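Local coordinates for protein pectate lyase (Bacillus subtilis, PDB 5AMV) that cleaves pectate (polygalacturonate) by calcium-dependent beta-elimination, releasing oligosaccharides with unsaturated non-reducing ends, at residues Pro281-Tyr295 / Trp310-Val324. Residues are numbered along the deposited sequence; the frame is centred on the assembly and turned at random.
Sequences PRVRFGQVHVYNNYY and WGIGKSSKIYAQNNV. With ADA (alpha-D-galactopyranuronic acid), chain B.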
loop_
_atom_site.group_PDB
_atom_site.type_symbol
_atom_site.label_atom_id
_atom_site.label_comp_id
_atom_site.label_asym_id
_atom_site.label_seq_id
_atom_site.Cartn_x
_atom_site.Cartn_y
_atom_site.Cartn_z
ATOM N N PRO A 281 8.476 -4.156 1.923
ATOM C CA PRO A 281 7.241 -4.856 1.596
ATOM C C PRO A 281 7.280 -6.332 2.051
ATOM O O PRO A 281 8.372 -6.863 2.327
ATOM C CB PRO A 281 7.251 -4.842 0.059
ATOM C CG PRO A 281 8.695 -5.029 -0.266
ATOM C CD PRO A 281 9.495 -4.323 0.857
ATOM N N ARG A 282 6.119 -6.979 2.045
ATOM C CA ARG A 282 6.062 -8.456 2.103
ATOM C C ARG A 282 5.838 -8.951 0.687
ATOM O O ARG A 282 4.886 -8.513 0.044
ATOM C CB ARG A 282 4.889 -8.921 2.956
ATOM C CG ARG A 282 4.893 -10.422 3.258
ATOM C CD ARG A 282 3.474 -10.937 3.368
ATOM N NE ARG A 282 3.405 -12.259 3.969
ATOM C CZ ARG A 282 3.629 -13.408 3.308
ATOM N NH1 ARG A 282 3.961 -13.407 2.022
ATOM N NH2 ARG A 282 3.504 -14.584 3.935
ATOM N N VAL A 283 6.694 -9.851 0.187
ATOM C CA VAL A 283 6.655 -10.219 -1.225
ATOM C C VAL A 283 6.445 -11.714 -1.396
ATOM O O VAL A 283 7.032 -12.502 -0.678
ATOM C CB VAL A 283 8.010 -9.838 -1.912
ATOM C CG1 VAL A 283 8.059 -10.260 -3.410
ATOM C CG2 VAL A 283 8.269 -8.294 -1.797
ATOM N N ARG A 284 5.573 -12.075 -2.324
ATOM C CA ARG A 284 5.577 -13.426 -2.896
ATOM C C ARG A 284 5.955 -13.285 -4.369
ATOM O O ARG A 284 5.525 -12.339 -5.020
ATOM C CB ARG A 284 4.207 -14.090 -2.771
ATOM C CG ARG A 284 3.735 -14.365 -1.362
ATOM C CD ARG A 284 2.261 -14.774 -1.438
ATOM N NE ARG A 284 1.750 -15.231 -0.145
ATOM C CZ ARG A 284 1.128 -14.455 0.734
ATOM N NH1 ARG A 284 0.890 -13.167 0.481
ATOM N NH2 ARG A 284 0.696 -14.979 1.876
ATOM N N PHE A 285 6.787 -14.211 -4.864
ATOM C CA PHE A 285 7.051 -14.363 -6.321
ATOM C C PHE A 285 7.863 -13.306 -7.027
ATOM O O PHE A 285 8.698 -13.628 -7.872
ATOM C CB PHE A 285 5.749 -14.610 -7.118
ATOM C CG PHE A 285 5.034 -15.883 -6.707
ATOM C CD1 PHE A 285 5.574 -17.135 -7.041
ATOM C CD2 PHE A 285 3.869 -15.831 -5.940
ATOM C CE1 PHE A 285 4.930 -18.330 -6.622
ATOM C CE2 PHE A 285 3.210 -17.021 -5.505
ATOM C CZ PHE A 285 3.765 -18.284 -5.867
ATOM N N GLY A 286 7.634 -12.032 -6.717
ATOM C CA GLY A 286 8.147 -10.999 -7.570
ATOM C C GLY A 286 9.618 -10.671 -7.479
ATOM O O GLY A 286 10.276 -10.855 -6.441
ATOM N N GLN A 287 10.118 -10.165 -8.601
ATOM C CA GLN A 287 11.454 -9.577 -8.689
ATOM C C GLN A 287 11.322 -8.126 -8.269
ATOM O O GLN A 287 10.967 -7.260 -9.086
ATOM C CB GLN A 287 11.956 -9.689 -10.135
ATOM C CG GLN A 287 12.276 -11.146 -10.531
ATOM C CD GLN A 287 12.617 -11.265 -12.021
ATOM O OE1 GLN A 287 12.920 -10.268 -12.688
ATOM N NE2 GLN A 287 12.639 -12.515 -12.531
ATOM N N VAL A 288 11.610 -7.881 -6.972
ATOM C CA VAL A 288 11.332 -6.570 -6.377
ATOM C C VAL A 288 12.657 -5.934 -6.019
ATOM O O VAL A 288 13.417 -6.476 -5.213
ATOM C CB VAL A 288 10.414 -6.714 -5.165
ATOM C CG1 VAL A 288 10.127 -5.326 -4.545
ATOM C CG2 VAL A 288 9.126 -7.428 -5.557
ATOM N N HIS A 289 12.948 -4.795 -6.652
ATOM C CA HIS A 289 14.192 -4.075 -6.393
ATOM C C HIS A 289 13.915 -3.047 -5.294
ATOM O O HIS A 289 13.105 -2.167 -5.492
ATOM C CB HIS A 289 14.664 -3.353 -7.665
ATOM C CG HIS A 289 16.035 -2.763 -7.552
ATOM N ND1 HIS A 289 16.522 -1.875 -8.480
ATOM C CD2 HIS A 289 17.036 -2.950 -6.650
ATOM C CE1 HIS A 289 17.761 -1.532 -8.157
ATOM N NE2 HIS A 289 18.107 -2.192 -7.066
ATOM N N VAL A 290 14.605 -3.153 -4.171
ATOM C CA VAL A 290 14.383 -2.334 -2.987
ATOM C C VAL A 290 15.675 -1.571 -2.696
ATOM O O VAL A 290 16.664 -2.163 -2.256
ATOM C CB VAL A 290 13.987 -3.262 -1.827
ATOM C CG1 VAL A 290 13.860 -2.479 -0.458
ATOM C CG2 VAL A 290 12.704 -4.057 -2.198
ATOM N N TYR A 291 15.731 -0.291 -2.999
ATOM C CA TYR A 291 16.994 0.424 -2.727
ATOM C C TYR A 291 16.827 1.819 -2.166
ATOM O O TYR A 291 15.868 2.540 -2.493
ATOM C CB TYR A 291 17.930 0.442 -3.971
ATOM C CG TYR A 291 17.550 1.388 -5.108
ATOM C CD1 TYR A 291 18.036 2.701 -5.141
ATOM C CD2 TYR A 291 16.752 0.954 -6.163
ATOM C CE1 TYR A 291 17.718 3.589 -6.167
ATOM C CE2 TYR A 291 16.439 1.858 -7.246
ATOM C CZ TYR A 291 16.936 3.138 -7.222
ATOM O OH TYR A 291 16.646 4.005 -8.271
ATOM N N ASN A 292 17.803 2.237 -1.353
ATOM C CA ASN A 292 17.789 3.599 -0.811
ATOM C C ASN A 292 16.509 3.966 -0.041
ATOM O O ASN A 292 16.076 5.123 -0.097
ATOM C CB ASN A 292 18.033 4.676 -1.911
ATOM C CG ASN A 292 19.444 4.678 -2.482
ATOM O OD1 ASN A 292 19.674 5.300 -3.524
ATOM N ND2 ASN A 292 20.400 4.009 -1.798
ATOM N N ASN A 293 15.915 3.004 0.670
ATOM C CA ASN A 293 14.761 3.298 1.517
ATOM C C ASN A 293 15.247 3.481 2.941
ATOM O O ASN A 293 16.304 2.954 3.323
ATOM C CB ASN A 293 13.715 2.177 1.399
ATOM C CG ASN A 293 13.216 1.994 -0.013
ATOM O OD1 ASN A 293 12.469 2.820 -0.557
ATOM N ND2 ASN A 293 13.689 0.937 -0.672
ATOM N N TYR A 294 14.467 4.217 3.739
ATOM C CA TYR A 294 14.843 4.548 5.100
ATOM C C TYR A 294 13.697 4.061 5.995
ATOM O O TYR A 294 12.540 4.422 5.748
ATOM C CB TYR A 294 15.044 6.042 5.289
ATOM C CG TYR A 294 15.423 6.356 6.708
ATOM C CD1 TYR A 294 16.600 5.829 7.272
ATOM C CD2 TYR A 294 14.609 7.180 7.488
ATOM C CE1 TYR A 294 16.957 6.099 8.550
ATOM C CE2 TYR A 294 14.963 7.472 8.828
ATOM C CZ TYR A 294 16.138 6.918 9.346
ATOM O OH TYR A 294 16.466 7.201 10.643
ATOM N N TYR A 295 14.025 3.221 6.971
ATOM C CA TYR A 295 13.021 2.633 7.873
ATOM C C TYR A 295 13.386 3.076 9.272
ATOM O O TYR A 295 14.566 2.971 9.700
ATOM C CB TYR A 295 13.044 1.071 7.805
ATOM C CG TYR A 295 12.983 0.499 6.398
ATOM C CD1 TYR A 295 14.109 0.525 5.582
ATOM C CD2 TYR A 295 11.787 -0.036 5.889
ATOM C CE1 TYR A 295 14.073 0.014 4.272
ATOM C CE2 TYR A 295 11.742 -0.533 4.559
ATOM C CZ TYR A 295 12.893 -0.503 3.791
ATOM O OH TYR A 295 12.919 -0.974 2.489
ATOM N N TRP A 310 11.385 -6.261 5.689
ATOM C CA TRP A 310 11.163 -7.076 4.476
ATOM C C TRP A 310 10.560 -8.432 4.798
ATOM O O TRP A 310 11.032 -9.128 5.689
ATOM C CB TRP A 310 12.447 -7.256 3.640
ATOM C CG TRP A 310 13.120 -5.990 3.383
ATOM C CD1 TRP A 310 12.519 -4.750 3.174
ATOM C CD2 TRP A 310 14.542 -5.764 3.320
ATOM N NE1 TRP A 310 13.492 -3.781 3.016
ATOM C CE2 TRP A 310 14.732 -4.367 3.089
ATOM C CE3 TRP A 310 15.677 -6.600 3.463
ATOM C CZ2 TRP A 310 15.999 -3.784 2.981
ATOM C CZ3 TRP A 310 16.961 -5.995 3.346
ATOM C CH2 TRP A 310 17.095 -4.604 3.123
ATOM N N GLY A 311 9.509 -8.811 4.078
ATOM C CA GLY A 311 8.865 -10.104 4.359
ATOM C C GLY A 311 9.232 -11.021 3.222
ATOM O O GLY A 311 8.845 -10.787 2.068
ATOM N N ILE A 312 10.014 -12.057 3.543
ATOM C CA ILE A 312 10.505 -12.993 2.521
ATOM C C ILE A 312 9.479 -14.099 2.345
ATOM O O ILE A 312 9.501 -15.108 3.075
ATOM C CB ILE A 312 11.890 -13.583 2.934
ATOM C CG1 ILE A 312 12.844 -12.485 3.450
ATOM C CG2 ILE A 312 12.514 -14.348 1.765
ATOM C CD1 ILE A 312 12.979 -11.233 2.557
ATOM N N GLY A 313 8.541 -13.886 1.422
ATOM C CA GLY A 313 7.404 -14.796 1.174
ATOM C C GLY A 313 7.784 -15.861 0.146
ATOM O O GLY A 313 8.873 -15.796 -0.435
ATOM N N LYS A 314 6.828 -16.767 -0.134
ATOM C CA LYS A 314 7.053 -17.847 -1.116
ATOM C C LYS A 314 7.628 -17.361 -2.449
ATOM O O LYS A 314 7.047 -16.484 -3.111
ATOM C CB LYS A 314 5.764 -18.580 -1.375
ATOM C CG LYS A 314 5.900 -19.665 -2.460
ATOM C CD LYS A 314 4.569 -20.368 -2.550
ATOM C CE LYS A 314 4.657 -21.532 -3.552
ATOM N NZ LYS A 314 3.290 -22.095 -3.701
ATOM N N SER A 315 8.779 -17.929 -2.821
ATOM C CA SER A 315 9.434 -17.677 -4.107
ATOM C C SER A 315 9.753 -16.178 -4.334
ATOM O O SER A 315 9.948 -15.730 -5.471
ATOM C CB SER A 315 8.556 -18.251 -5.232
ATOM O OG SER A 315 9.242 -18.236 -6.483
ATOM N N SER A 316 9.792 -15.384 -3.258
ATOM C CA SER A 316 10.138 -13.980 -3.416
ATOM C C SER A 316 11.546 -13.781 -3.929
ATOM O O SER A 316 12.453 -14.611 -3.678
ATOM C CB SER A 316 9.950 -13.173 -2.113
ATOM O OG SER A 316 10.697 -13.721 -1.049
ATOM N N LYS A 317 11.749 -12.701 -4.669
ATOM C CA LYS A 317 13.052 -12.409 -5.205
ATOM C C LYS A 317 13.440 -10.958 -4.942
ATOM O O LYS A 317 13.669 -10.190 -5.864
ATOM C CB LYS A 317 13.093 -12.775 -6.695
ATOM C CG LYS A 317 12.970 -14.277 -6.922
ATOM C CD LYS A 317 12.814 -14.617 -8.403
ATOM C CE LYS A 317 12.917 -16.190 -8.594
ATOM N NZ LYS A 317 11.981 -16.966 -7.765
ATOM N N ILE A 318 13.498 -10.593 -3.671
ATOM C CA ILE A 318 13.877 -9.218 -3.324
ATOM C C ILE A 318 15.379 -9.027 -3.527
ATOM O O ILE A 318 16.209 -9.852 -3.054
ATOM C CB ILE A 318 13.506 -8.884 -1.853
ATOM C CG1 ILE A 318 11.981 -8.975 -1.654
ATOM C CG2 ILE A 318 14.102 -7.526 -1.448
ATOM C CD1 ILE A 318 11.543 -8.933 -0.196
ATOM N N TYR A 319 15.717 -7.959 -4.241
ATOM C CA TYR A 319 17.080 -7.548 -4.464
ATOM C C TYR A 319 17.260 -6.167 -3.833
ATOM O O TYR A 319 16.756 -5.152 -4.339
ATOM C CB TYR A 319 17.356 -7.540 -5.973
ATOM C CG TYR A 319 18.808 -7.469 -6.370
ATOM C CD1 TYR A 319 19.503 -6.264 -6.317
ATOM C CD2 TYR A 319 19.466 -8.599 -6.823
ATOM C CE1 TYR A 319 20.884 -6.153 -6.680
ATOM C CE2 TYR A 319 20.807 -8.521 -7.213
ATOM C CZ TYR A 319 21.517 -7.304 -7.147
ATOM O OH TYR A 319 22.843 -7.237 -7.541
ATOM N N ALA A 320 17.968 -6.148 -2.702
ATOM C CA ALA A 320 18.015 -4.946 -1.884
ATOM C C ALA A 320 19.397 -4.317 -1.885
ATOM O O ALA A 320 20.410 -5.022 -1.753
ATOM C CB ALA A 320 17.555 -5.276 -0.449
ATOM N N GLN A 321 19.454 -3.004 -2.117
ATOM C CA GLN A 321 20.726 -2.292 -2.080
ATOM C C GLN A 321 20.641 -0.988 -1.295
ATOM O O GLN A 321 19.766 -0.153 -1.530
ATOM C CB GLN A 321 21.198 -1.923 -3.499
ATOM C CG GLN A 321 21.502 -3.121 -4.368
ATOM C CD GLN A 321 21.766 -2.714 -5.781
ATOM O OE1 GLN A 321 20.859 -2.295 -6.502
ATOM N NE2 GLN A 321 23.030 -2.813 -6.200
ATOM N N ASN A 322 21.630 -0.778 -0.431
ATOM C CA ASN A 322 21.811 0.494 0.238
ATOM C C ASN A 322 20.571 1.057 0.948
ATOM O O ASN A 322 20.199 2.238 0.741
ATOM C CB ASN A 322 22.478 1.515 -0.681
ATOM C CG ASN A 322 23.919 1.100 -1.045
ATOM O OD1 ASN A 322 24.361 -0.016 -0.677
ATOM N ND2 ASN A 322 24.654 1.991 -1.683
ATOM N N ASN A 323 19.970 0.210 1.778
ATOM C CA ASN A 323 18.826 0.585 2.591
ATOM C C ASN A 323 19.278 0.791 4.014
ATOM O O ASN A 323 20.253 0.155 4.446
ATOM C CB ASN A 323 17.750 -0.529 2.558
ATOM C CG ASN A 323 17.169 -0.717 1.178
ATOM O OD1 ASN A 323 16.366 0.091 0.734
ATOM N ND2 ASN A 323 17.621 -1.750 0.449
ATOM N N VAL A 324 18.560 1.641 4.748
ATOM C CA VAL A 324 19.010 2.044 6.100
ATOM C C VAL A 324 17.844 1.844 7.081
ATOM O O VAL A 324 16.748 2.371 6.816
ATOM C CB VAL A 324 19.421 3.531 6.039
ATOM C CG1 VAL A 324 19.805 4.071 7.480
ATOM C CG2 VAL A 324 20.613 3.700 5.105
HETATM C C1 ADA B . 0.140 -11.550 9.775
HETATM C C2 ADA B . -1.218 -12.239 9.557
HETATM C C3 ADA B . -1.019 -13.737 9.304
HETATM C C4 ADA B . -0.103 -13.975 8.115
HETATM C C5 ADA B . 1.230 -13.280 8.373
HETATM C C6 ADA B . 2.016 -13.314 7.081
HETATM O O2 ADA B . -1.962 -12.114 10.777
HETATM O O3 ADA B . -2.282 -14.353 9.013
HETATM O O4 ADA B . -0.715 -13.377 6.955
HETATM O O5 ADA B . 1.034 -11.876 8.709
HETATM O O6B ADA B . 2.370 -12.204 6.597
HETATM O O6A ADA B . 2.271 -14.424 6.511
HETATM O O HOH W 1 4.452 -16.587 1.536
HETATM O O HOH W 2 9.257 -16.340 -8.361
#
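N323 reaches V290 and N293 with both ends of its amide, tying together two successive coils of the pectate lyase parallel beta-helix. ND2 donates to V290 O at 2.9 Å, nearly linearly (178°), the acceptor lying in the amide plane although the donor stands above the carbonyl plane of V290; Q321 N shares that oxygen. OD1 receives N293 N and N293 ND2 from opposite faces of its plane, while N293 passes the pattern on to N271 of the preceding coil: an asparagine ladder. Beside it W310 turns its edge toward the face of Y295, planes at 79°, and NE1 meets Y295 OH at 2.9 Å, the hydroxyl lying in the indole plane. Inward, V290 sets CG1 beside W310 NE1 and CG2 3.8 Å from I318 CG2; the other branch of I318 ends with CD1 3.7 Å from V283 CG2. On the sheet face opposite V290 and I318, H289 NE2 donates to Q321 OE1 at 2.8 Å, within the ring plane and the amide's carbonyl plane. A chi1 of -171°, which swings CG away from the H289 backbone N, brings CD2 to 3.2 Å from Y319 O. At the pocket, R282 aims its guanidinium edge at a galacturonate carboxylate: NE to O6B 2.8 Å and NH2 to O6A 2.9 Å. R282 NH1 lies over the centre of one face of the R284 guanidinium, whose NE is salt-bridged to D255. N323 thus satisfies its buried donor and acceptor on the neighbouring coil, probably helping main-chain bonds such as V290 N to Y319 O hold the register; the two-pronged R282 grip suits a polyanionic substrate.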